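Long-range contacts in beta-phenylalanine aminotransferase (Variovorax paradoxus, PDB 4AO9), which catalyses transamination of beta-phenylalanine, probably passing its amino group to a keto acid acceptor by way of a bound pyridoxal-5'-phosphate cofactor: residues A[98-102]-A[423-427]; A[203-207]-A[236-242]; A[263-267]-A[374-378]. One frame throughout, in Å; residues are numbered along the deposited sequence.

Contact 1 (A[98-102]-A[423-427])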
ATOM      1  N   ALA A  98       1.638  -2.173 -14.948  1.00 10.59           N
ATOM      2  CA  ALA A  98       0.489  -2.726 -14.226  1.00 10.49           C
ATOM      3  C   ALA A  98      -0.694  -2.998 -15.158  1.00 10.97           C
ATOM      4  O   ALA A  98      -1.481  -3.918 -14.921  1.00 11.85           O
ATOM      5  CB  ALA A  98       0.069  -1.800 -13.067  1.00 10.07           C
ATOM      6  N   GLY A  99      -0.800  -2.203 -16.224  1.00 10.37           N
ATOM      7  CA  GLY A  99      -1.977  -2.210 -17.106  1.00 10.19           C
ATOM      8  C   GLY A  99      -1.880  -3.163 -18.289  1.00  9.91           C
ATOM      9  O   GLY A  99      -2.308  -2.842 -19.395  1.00  9.87           O
ATOM     10  N   VAL A 100      -1.359  -4.364 -18.053  1.00  9.75           N
ATOM     11  CA  VAL A 100      -1.122  -5.312 -19.143  1.00  9.35           C
ATOM     12  C   VAL A 100      -2.417  -5.756 -19.830  1.00  9.90           C
ATOM     13  O   VAL A 100      -2.390  -6.213 -20.979  1.00  9.59           O
ATOM     14  CB  VAL A 100      -0.269  -6.533 -18.673  1.00  8.94           C
ATOM     15  CG1 VAL A 100      -1.108  -7.545 -17.868  1.00 10.27           C
ATOM     16  CG2 VAL A 100       0.419  -7.206 -19.865  1.00  9.64           C
ATOM     17  N   TYR A 101      -3.543  -5.603 -19.138  1.00  9.55           N
ATOM     18  CA  TYR A 101      -4.842  -6.039 -19.666  1.00  9.99           C
ATOM     19  C   TYR A 101      -5.533  -4.957 -20.480  1.00 10.22           C
ATOM     20  O   TYR A 101      -6.622  -5.177 -21.018  1.00 10.94           O
ATOM     21  CB  TYR A 101      -5.761  -6.478 -18.517  1.00 10.42           C
ATOM     22  CG  TYR A 101      -5.078  -7.399 -17.538  1.00 10.67           C
ATOM     23  CD1 TYR A 101      -4.928  -8.751 -17.816  1.00 12.15           C
ATOM     24  CD2 TYR A 101      -4.546  -6.901 -16.344  1.00 11.82           C
ATOM     25  CE1 TYR A 101      -4.284  -9.598 -16.910  1.00 13.05           C
ATOM     26  CE2 TYR A 101      -3.894  -7.746 -15.444  1.00 13.05           C
ATOM     27  CZ  TYR A 101      -3.779  -9.082 -15.737  1.00 14.35           C
ATOM     28  OH  TYR A 101      -3.125  -9.904 -14.843  1.00 17.06           O
ATOM     29  N   GLY A 102      -4.901  -3.790 -20.569  1.00  9.70           N
ATOM     30  CA  GLY A 102      -5.558  -2.620 -21.144  1.00  9.75           C
ATOM     31  C   GLY A 102      -6.517  -1.984 -20.147  1.00  9.75           C
ATOM     32  O   GLY A 102      -6.573  -2.354 -18.961  1.00 10.10           O
ATOM     33  N   LEU A 423       4.389  -2.813 -23.636  1.00 12.00           N
ATOM     34  CA  LEU A 423       3.321  -3.449 -24.403  1.00 12.40           C
ATOM     35  C   LEU A 423       2.235  -3.976 -23.474  1.00 11.84           C
ATOM     36  O   LEU A 423       2.508  -4.417 -22.345  1.00 12.20           O
ATOM     37  CB  LEU A 423       3.873  -4.576 -25.289  1.00 13.81           C
ATOM     38  CG  LEU A 423       4.399  -4.227 -26.691  1.00 17.93           C
ATOM     39  CD1 LEU A 423       4.939  -2.788 -26.879  1.00 19.07           C
ATOM     40  CD2 LEU A 423       5.377  -5.270 -27.179  1.00 18.44           C
ATOM     41  N   SER A 424       0.994  -3.870 -23.934  1.00 11.06           N
ATOM     42  CA  SER A 424      -0.153  -4.474 -23.269  1.00 10.88           C
ATOM     43  C   SER A 424      -0.895  -5.368 -24.260  1.00 11.55           C
ATOM     44  O   SER A 424      -0.695  -5.251 -25.478  1.00 11.79           O
ATOM     45  CB  SER A 424      -1.068  -3.391 -22.691  1.00 11.22           C
ATOM     46  OG  SER A 424      -1.479  -2.482 -23.701  1.00 11.39           O
ATOM     47  N   LEU A 425      -1.759  -6.242 -23.749  1.00 11.27           N
ATOM     48  CA  LEU A 425      -2.408  -7.241 -24.605  1.00 11.95           C
ATOM     49  C   LEU A 425      -3.262  -6.695 -25.758  1.00 12.35           C
ATOM     50  O   LEU A 425      -3.254  -7.298 -26.825  1.00 12.50           O
ATOM     51  CB  LEU A 425      -3.217  -8.237 -23.774  1.00 11.96           C
ATOM     52  CG  LEU A 425      -2.434  -9.108 -22.793  1.00 12.03           C
ATOM     53  CD1 LEU A 425      -3.390  -9.808 -21.846  1.00 13.02           C
ATOM     54  CD2 LEU A 425      -1.540 -10.124 -23.518  1.00 13.78           C
ATOM     55  N   PRO A 426      -4.012  -5.584 -25.560  1.00 12.15           N
ATOM     56  CA  PRO A 426      -4.857  -5.127 -26.684  1.00 12.82           C
ATOM     57  C   PRO A 426      -4.111  -4.432 -27.819  1.00 13.92           C
ATOM     58  O   PRO A 426      -4.711  -4.200 -28.868  1.00 15.40           O
ATOM     59  CB  PRO A 426      -5.850  -4.150 -26.033  1.00 12.71           C
ATOM     60  CG  PRO A 426      -5.745  -4.400 -24.563  1.00 12.20           C
ATOM     61  CD  PRO A 426      -4.353  -4.885 -24.306  1.00 12.06           C
ATOM     62  N   LEU A 427      -2.835  -4.101 -27.634  1.00 14.41           N
ATOM     63  CA  LEU A 427      -2.085  -3.433 -28.702  1.00 16.20           C
ATOM     64  C   LEU A 427      -2.012  -4.307 -29.939  1.00 17.49           C
ATOM     65  O   LEU A 427      -1.617  -5.472 -29.864  1.00 18.22           O
ATOM     66  CB  LEU A 427      -0.664  -3.112 -28.273  1.00 16.57           C
ATOM     67  CG  LEU A 427      -0.412  -1.857 -27.454  1.00 15.86           C
ATOM     68  CD1 LEU A 427       1.072  -1.839 -27.140  1.00 17.10           C
ATOM     69  CD2 LEU A 427      -0.811  -0.582 -28.188  1.00 15.02           C
TER
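Val100 and Leu425 join two type I beta turns, Gly99 to Gly102 and Ser424 to Leu427, in the buried interior of this class-III aminotransferase. Each turn lies in a loop that leads into a helix, 106-117 for the first and 429-445 for the second.

The polar link is a backbone hydrogen bond from Leu425 N to Val100 O, 2.8 Å long and almost straight, at 178°. Neither atom is spent on closing its own turn: Gly102 N bonds to Gly99 O at 3.0 Å, and Leu427 N bonds to Ser424 O. The second residue of each turn, Val100 and Leu425, supplies the peptide group that meets the other turn.

Carbon atoms crowd round the same acceptor. Leu425 CG comes to 3.4 Å from Val100 O because chi1 of -63° sets CG beside its own backbone N, the very atom that makes the bond. Ser424, whose small side chain suits this close approach, brings its CB to 3.6 Å from the same Val100 O and equally near Gly99 O.

Apolar contact is lighter. Leu425 CD1 approaches the Tyr101 ring obliquely, 4.4 Å from CD1 of the tyrosine. Val100 CG1 lies over the centre of that ring, while Tyr101 OH is held by Tyr288 O, so the phenol is fixed at its far end too. Leu347 of helix 341-365 touches both Val100 and Leu423. Ala98 packs on Lys287 of the cofactor pocket and on Thr320 of the second subunit.

Glycine suits position 102, where phi is positive (78°) and a bare CA lets the proline ring settle on the turn: Pro426 CG stands 3.9 Å from Gly102 CA and 3.7 Å from Tyr101 O.

Contact 2 (A[203-207]-A[236-242])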
ATOM      1  N   PRO A 203      27.658  -1.107  -7.550  1.00 11.12           N
ATOM      2  CA  PRO A 203      27.321  -0.844  -8.950  1.00 11.11           C
ATOM      3  C   PRO A 203      26.576  -1.999  -9.620  1.00 11.07           C
ATOM      4  O   PRO A 203      26.993  -3.150  -9.524  1.00 11.36           O
ATOM      5  CB  PRO A 203      28.691  -0.638  -9.620  1.00 11.47           C
ATOM      6  CG  PRO A 203      29.682  -0.572  -8.507  1.00 12.93           C
ATOM      7  CD  PRO A 203      29.108  -1.249  -7.325  1.00 11.69           C
ATOM      8  N   TYR A 204      25.475  -1.692 -10.300  1.00 11.12           N
ATOM      9  CA  TYR A 204      24.769  -2.723 -11.066  1.00 10.79           C
ATOM     10  C   TYR A 204      25.665  -3.292 -12.166  1.00 11.63           C
ATOM     11  O   TYR A 204      26.429  -2.560 -12.798  1.00 12.43           O
ATOM     12  CB  TYR A 204      23.501  -2.135 -11.678  1.00 10.91           C
ATOM     13  CG  TYR A 204      22.472  -3.153 -12.138  1.00 10.04           C
ATOM     14  CD1 TYR A 204      21.765  -3.934 -11.220  1.00  9.39           C
ATOM     15  CD2 TYR A 204      22.182  -3.303 -13.489  1.00  9.55           C
ATOM     16  CE1 TYR A 204      20.797  -4.841 -11.638  1.00  9.28           C
ATOM     17  CE2 TYR A 204      21.215  -4.217 -13.926  1.00 10.74           C
ATOM     18  CZ  TYR A 204      20.520  -4.971 -12.998  1.00  9.12           C
ATOM     19  OH  TYR A 204      19.562  -5.863 -13.405  1.00  9.77           O
ATOM     20  N   ASN A 205      25.569  -4.601 -12.375  1.00 11.39           N
ATOM     21  CA  ASN A 205      26.302  -5.300 -13.441  1.00 12.02           C
ATOM     22  C   ASN A 205      27.815  -5.315 -13.288  1.00 13.05           C
ATOM     23  O   ASN A 205      28.527  -5.519 -14.258  1.00 14.39           O
ATOM     24  CB  ASN A 205      25.879  -4.797 -14.839  1.00 11.82           C
ATOM     25  CG  ASN A 205      24.660  -5.521 -15.352  1.00 10.92           C
ATOM     26  OD1 ASN A 205      24.421  -6.663 -14.975  1.00 11.27           O
ATOM     27  ND2 ASN A 205      23.878  -4.870 -16.215  1.00 10.51           N
ATOM     28  N   ASP A 206      28.293  -5.104 -12.068  1.00 12.96           N
ATOM     29  CA  ASP A 206      29.713  -5.249 -11.761  1.00 13.15           C
ATOM     30  C   ASP A 206      29.899  -6.478 -10.884  1.00 13.28           C
ATOM     31  O   ASP A 206      29.800  -6.406  -9.655  1.00 12.46           O
ATOM     32  CB  ASP A 206      30.229  -3.987 -11.071  1.00 13.37           C
ATOM     33  CG  ASP A 206      31.731  -4.011 -10.830  1.00 13.83           C
ATOM     34  OD1 ASP A 206      32.354  -5.097 -10.914  1.00 15.56           O
ATOM     35  OD2 ASP A 206      32.275  -2.925 -10.544  1.00 16.58           O
ATOM     36  N   ALA A 207      30.152  -7.614 -11.528  1.00 13.33           N
ATOM     37  CA  ALA A 207      30.290  -8.892 -10.836  1.00 13.60           C
ATOM     38  C   ALA A 207      31.463  -8.894  -9.866  1.00 13.84           C
ATOM     39  O   ALA A 207      31.353  -9.420  -8.753  1.00 13.39           O
ATOM     40  CB  ALA A 207      30.420 -10.047 -11.843  1.00 13.80           C
ATOM     41  N   ILE A 236      17.392  -1.928 -17.973  1.00 10.28           N
ATOM     42  CA  ILE A 236      18.780  -2.365 -18.070  1.00 10.58           C
ATOM     43  C   ILE A 236      18.874  -3.827 -17.616  1.00 10.78           C
ATOM     44  O   ILE A 236      18.774  -4.115 -16.425  1.00 10.86           O
ATOM     45  CB  ILE A 236      19.702  -1.490 -17.188  1.00 10.59           C
ATOM     46  CG1 ILE A 236      19.492  -0.000 -17.490  1.00 11.14           C
ATOM     47  CG2 ILE A 236      21.162  -1.917 -17.370  1.00 10.34           C
ATOM     48  CD1 ILE A 236      20.385   0.941 -16.694  1.00 13.34           C
ATOM     49  N   PRO A 237      19.052  -4.767 -18.560  1.00 11.14           N
ATOM     50  CA  PRO A 237      19.162  -6.177 -18.188  1.00 11.23           C
ATOM     51  C   PRO A 237      20.343  -6.459 -17.272  1.00 11.27           C
ATOM     52  O   PRO A 237      21.455  -5.956 -17.499  1.00 11.56           O
ATOM     53  CB  PRO A 237      19.354  -6.881 -19.543  1.00 11.80           C
ATOM     54  CG  PRO A 237      18.691  -5.959 -20.502  1.00 11.68           C
ATOM     55  CD  PRO A 237      19.078  -4.600 -20.025  1.00 12.12           C
ATOM     56  N   GLY A 238      20.089  -7.247 -16.228  1.00 11.02           N
ATOM     57  CA  GLY A 238      21.164  -7.789 -15.399  1.00 11.76           C
ATOM     58  C   GLY A 238      21.858  -8.873 -16.187  1.00 12.66           C
ATOM     59  O   GLY A 238      21.212  -9.765 -16.748  1.00 12.87           O
ATOM     60  N   GLN A 239      23.179  -8.791 -16.230  1.00 13.32           N
ATOM     61  CA  GLN A 239      23.960  -9.764 -16.992  1.00 15.00           C
ATOM     62  C   GLN A 239      24.074 -11.079 -16.223  1.00 15.97           C
ATOM     63  O   GLN A 239      24.158 -11.067 -14.998  1.00 15.48           O
ATOM     64  CB  GLN A 239      25.330  -9.183 -17.335  1.00 15.50           C
ATOM     65  CG  GLN A 239      25.255  -7.932 -18.216  1.00 17.40           C
ATOM     66  CD  GLN A 239      24.484  -8.156 -19.521  1.00 22.28           C
ATOM     67  OE1 GLN A 239      23.453  -7.520 -19.773  1.00 24.96           O
ATOM     68  NE2 GLN A 239      24.974  -9.069 -20.343  1.00 24.03           N
ATOM     69  N   PRO A 240      24.057 -12.226 -16.934  1.00 17.38           N
ATOM     70  CA  PRO A 240      24.187 -13.542 -16.290  1.00 18.14           C
ATOM     71  C   PRO A 240      25.349 -13.659 -15.295  1.00 18.02           C
ATOM     72  O   PRO A 240      25.152 -14.183 -14.189  1.00 18.71           O
ATOM     73  CB  PRO A 240      24.402 -14.483 -17.478  1.00 18.75           C
ATOM     74  CG  PRO A 240      23.616 -13.846 -18.570  1.00 19.49           C
ATOM     75  CD  PRO A 240      23.749 -12.353 -18.373  1.00 18.42           C
ATOM     76  N   ASP A 241      26.534 -13.167 -15.659  1.00 17.90           N
ATOM     77  CA  ASP A 241      27.715 -13.270 -14.783  1.00 17.71           C
ATOM     78  C   ASP A 241      27.495 -12.543 -13.454  1.00 16.16           C
ATOM     79  O   ASP A 241      27.878 -13.032 -12.391  1.00 15.84           O
ATOM     80  CB  ASP A 241      29.005 -12.796 -15.490  1.00 19.35           C
ATOM     81  CG  ASP A 241      29.083 -11.272 -15.668  1.00 21.70           C
ATOM     82  OD1 ASP A 241      28.064 -10.621 -16.013  1.00 24.06           O
ATOM     83  OD2 ASP A 241      30.189 -10.711 -15.481  1.00 25.53           O
ATOM     84  N   PHE A 242      26.846 -11.384 -13.539  1.00 14.69           N
ATOM     85  CA  PHE A 242      26.583 -10.545 -12.387  1.00 13.13           C
ATOM     86  C   PHE A 242      25.542 -11.193 -11.488  1.00 12.60           C
ATOM     87  O   PHE A 242      25.756 -11.325 -10.278  1.00 11.12           O
ATOM     88  CB  PHE A 242      26.114  -9.170 -12.883  1.00 13.07           C
ATOM     89  CG  PHE A 242      25.514  -8.299 -11.816  1.00 12.34           C
ATOM     90  CD1 PHE A 242      26.299  -7.785 -10.785  1.00 11.78           C
ATOM     91  CD2 PHE A 242      24.169  -7.971 -11.865  1.00 11.65           C
ATOM     92  CE1 PHE A 242      25.748  -6.969  -9.805  1.00  9.98           C
ATOM     93  CE2 PHE A 242      23.602  -7.155 -10.891  1.00 11.51           C
ATOM     94  CZ  PHE A 242      24.386  -6.647  -9.862  1.00 11.29           C
TER
HETATM   95  O   HOH W   1      30.803  -7.730 -14.393  1.00 18.66           O
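Ala207 and Phe242 bring their CA atoms to 4.3 Å where a type II beta turn, Pro203 to Asp206, passes the short strand 236-237 and the first turn of helix 240-253. Asn205 occupies the third position of the turn, whose positive phi (66°) asparagine tolerates well.

Its amide makes the two direct hydrogen bonds of the contact. Asn205 OD1 accepts Gln239 N at 2.8 Å in a nearly straight bond, and Asn205 ND2 gives a hydrogen to Pro237 O at 2.9 Å, the acceptor lying in the amide plane. One acceptor and one donor are thus matched at neighbouring peptide groups, which fixes the flip of the amide; Arg388 O receives a further bond from ND2.

Phe242 lays one ring face against the turn. Asn205 N stands 3.3 Å above the centre of its ring, so the aromatic face covers the peptide between Tyr204 and Asn205. The edge of Phe242 also meets the face of Tyr204 in a T-shaped pair, with centroids 5.2 Å apart and planes at 67°. Tyr204 CG runs anti to the backbone N (chi1 -163°), carrying the ring across to Gly238, which has no side chain to obstruct the phenol: Tyr204 OH lies 3.2 Å from Gly238 CA and is hydrogen-bonded to the carbonyl of Glu227, a cofactor-pocket residue. At the exposed margin a water bridges Asn205 O, Ala207 N and Asp241 OD2, its oxygen 2.9 Å from Ala207 N.

The contact packs together the starts of two helices, 207-216 with Asp206 as its N-cap and 240-253 with Gln239 at the equivalent position, beside the edge strand 198-202 of the seven-stranded sheet; Phe175, from the adjacent strand 171-175, meets Phe242 edge-to-face.

Contact 3 (A[263-267]-A[374-378])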
ATOM      1  N   MET A 263       8.329  -5.916 -11.649  1.00  9.90           N
ATOM      2  CA  MET A 263       8.229  -5.713 -13.095  1.00 11.51           C
ATOM      3  C   MET A 263       8.615  -6.976 -13.882  1.00 11.59           C
ATOM      4  O   MET A 263       7.913  -7.385 -14.810  1.00 12.12           O
ATOM      5  CB  MET A 263       9.103  -4.533 -13.506  1.00 13.26           C
ATOM      6  CG  MET A 263       8.693  -3.905 -14.789  1.00 17.12           C
ATOM      7  SD  MET A 263       9.548  -2.334 -14.954  1.00 21.48           S
ATOM      8  CE  MET A 263       8.465  -1.176 -14.131  1.00 23.02           C
ATOM      9  N   THR A 264       9.719  -7.618 -13.517  1.00 10.33           N
ATOM     10  CA  THR A 264      10.270  -8.683 -14.370  1.00 10.70           C
ATOM     11  C   THR A 264       9.468  -9.989 -14.392  1.00 10.89           C
ATOM     12  O   THR A 264       9.719 -10.867 -15.237  1.00 11.41           O
ATOM     13  CB  THR A 264      11.750  -9.000 -14.050  1.00 10.67           C
ATOM     14  OG1 THR A 264      11.862  -9.508 -12.721  1.00 10.30           O
ATOM     15  CG2 THR A 264      12.629  -7.754 -14.186  1.00 10.31           C
ATOM     16  N   SER A 265       8.500 -10.147 -13.486  1.00 10.45           N
ATOM     17  CA  SER A 265       7.720 -11.391 -13.486  1.00 10.57           C
ATOM     18  C   SER A 265       6.918 -11.557 -14.765  1.00 10.91           C
ATOM     19  O   SER A 265       6.583 -12.671 -15.131  1.00 10.12           O
ATOM     20  CB  SER A 265       6.792 -11.472 -12.281  1.00 10.36           C
ATOM     21  OG  SER A 265       5.707 -10.586 -12.465  1.00  9.96           O
ATOM     22  N   ARG A 266       6.618 -10.451 -15.439  1.00 11.88           N
ATOM     23  CA  ARG A 266       5.855 -10.532 -16.699  1.00 13.38           C
ATOM     24  C   ARG A 266       6.667 -10.889 -17.933  1.00 14.05           C
ATOM     25  O   ARG A 266       6.083 -11.096 -19.005  1.00 15.34           O
ATOM     26  CB  ARG A 266       5.050  -9.255 -16.991  1.00 14.09           C
ATOM     27  CG  ARG A 266       5.772  -7.936 -16.817  1.00 17.68           C
ATOM     28  CD  ARG A 266       4.817  -6.773 -17.111  1.00 19.80           C
ATOM     29  NE  ARG A 266       4.804  -6.601 -18.544  1.00 15.01           N
ATOM     30  CZ  ARG A 266       4.015  -5.811 -19.269  1.00 13.27           C
ATOM     31  NH1 ARG A 266       3.071  -5.029 -18.735  1.00 14.34           N
ATOM     32  NH2 ARG A 266       4.192  -5.820 -20.575  1.00 13.37           N
ATOM     33  N   LEU A 267       7.989 -10.971 -17.789  1.00 14.15           N
ATOM     34  CA  LEU A 267       8.875 -11.011 -18.957  1.00 14.54           C
ATOM     35  C   LEU A 267       9.043 -12.367 -19.620  1.00 15.69           C
ATOM     36  O   LEU A 267       9.670 -12.472 -20.677  1.00 17.02           O
ATOM     37  CB  LEU A 267      10.247 -10.438 -18.600  1.00 13.96           C
ATOM     38  CG  LEU A 267      10.286  -8.939 -18.373  1.00 13.83           C
ATOM     39  CD1 LEU A 267      11.676  -8.554 -17.869  1.00 12.40           C
ATOM     40  CD2 LEU A 267       9.908  -8.180 -19.659  1.00 14.13           C
ATOM     41  N   ILE A 374      13.989  -6.057 -22.396  1.00 11.58           N
ATOM     42  CA  ILE A 374      13.713  -7.476 -22.600  1.00 11.78           C
ATOM     43  C   ILE A 374      12.242  -7.627 -22.929  1.00 12.10           C
ATOM     44  O   ILE A 374      11.386  -7.004 -22.287  1.00 11.59           O
ATOM     45  CB  ILE A 374      13.990  -8.307 -21.312  1.00 11.66           C
ATOM     46  CG1 ILE A 374      15.459  -8.206 -20.885  1.00 11.89           C
ATOM     47  CG2 ILE A 374      13.591  -9.779 -21.523  1.00 12.17           C
ATOM     48  CD1 ILE A 374      15.744  -8.749 -19.482  1.00 13.38           C
ATOM     49  N   GLY A 375      11.930  -8.428 -23.940  1.00 12.81           N
ATOM     50  CA  GLY A 375      10.536  -8.777 -24.207  1.00 13.78           C
ATOM     51  C   GLY A 375       9.635  -7.572 -24.393  1.00 13.62           C
ATOM     52  O   GLY A 375       9.919  -6.697 -25.202  1.00 14.29           O
ATOM     53  N   SER A 376       8.577  -7.495 -23.588  1.00 13.48           N
ATOM     54  CA  SER A 376       7.532  -6.485 -23.784  1.00 13.12           C
ATOM     55  C   SER A 376       7.822  -5.134 -23.110  1.00 12.56           C
ATOM     56  O   SER A 376       6.968  -4.242 -23.112  1.00 12.62           O
ATOM     57  CB  SER A 376       6.185  -7.038 -23.313  1.00 13.14           C
ATOM     58  OG  SER A 376       6.273  -7.450 -21.952  1.00 13.69           O
ATOM     59  N   LEU A 377       9.030  -4.991 -22.561  1.00 11.51           N
ATOM     60  CA  LEU A 377       9.456  -3.766 -21.875  1.00 11.39           C
ATOM     61  C   LEU A 377      10.738  -3.228 -22.489  1.00 10.80           C
ATOM     62  O   LEU A 377      11.725  -3.951 -22.617  1.00 11.07           O
ATOM     63  CB  LEU A 377       9.693  -4.034 -20.391  1.00 11.32           C
ATOM     64  CG  LEU A 377       8.548  -4.688 -19.608  1.00 12.06           C
ATOM     65  CD1 LEU A 377       8.992  -4.934 -18.162  1.00 12.36           C
ATOM     66  CD2 LEU A 377       7.297  -3.830 -19.679  1.00 13.20           C
ATOM     67  N   MET A 378      10.730  -1.956 -22.879  1.00 11.12           N
ATOM     68  CA  MET A 378      11.948  -1.338 -23.413  1.00 11.18           C
ATOM     69  C   MET A 378      11.997   0.145 -23.077  1.00 11.15           C
ATOM     70  O   MET A 378      11.005   0.714 -22.629  1.00 10.95           O
ATOM     71  CB  MET A 378      12.065  -1.568 -24.931  1.00 11.37           C
ATOM     72  CG  MET A 378      10.913  -0.984 -25.715  1.00 11.66           C
ATOM     73  SD  MET A 378      10.720  -1.673 -27.371  1.00 13.69           S
ATOM     74  CE  MET A 378       9.861  -3.196 -26.991  1.00 13.96           C
TER
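Arg266 NH2 is gripped by two oxygens: Ser376 OG across the contact, at 3.0 Å and 174°, and Leu423 O from the loop after strand 420-422. The hydroxyl lies in the guanidinium plane, the direction in which the N-H points. A bend at chi3 (-83°) swings the group towards the serine, and Thr97 O holds NH1.

Leu377 divides its branches between polar and apolar neighbours. CD2 rests 3.6 Å above the plane of the Arg266 guanidinium, towards its rim, whereas CD1 meets Met263 CG at 3.5 Å and Leu267 CD2 at 3.7 Å. Leu267 also reaches Ile374, its CD1 4.2 Å from CB of the isoleucine. These branched chains press a type II' turn, Ile374 to Leu377, against the 263-267 loop. The turn is the tight end of the hairpin formed by strands 370-374 and 377-381, and glycine suits the positive phi (55°) at Gly375.

Met263 touches the pyridoxal-5'-phosphate, so the hairpin backs a cofactor-binding loop. With Arg266 NE buried and lacking a partner in the model, the arginine's charge is probably stabilised mainly through its two terminal nitrogens, by neutral carbonyl and hydroxyl oxygens.

In the fold
From the N terminus, the chain first lays down 98-102, which waits more than 300 residues for 423-427; the loop closed by contact 1 encloses both other contacts. Within it, contact 2 closes a short loop beside the edge of the seven-stranded sheet before contact 3 opens, so the two stand in series. Contact 3 then ties the loop after strand 256-260 to the hairpin of the three-stranded sheet. Contacts 1 and 3, centres about 12 Å apart, touch directly, Arg266 and Ser376 meeting Leu423 while Val100 packs on Arg266, in one continuous buried region near the cofactor. Contact 2 lies across the chain's centre from contact 1, and meets contact 3 where Pro237 packs on Ile374.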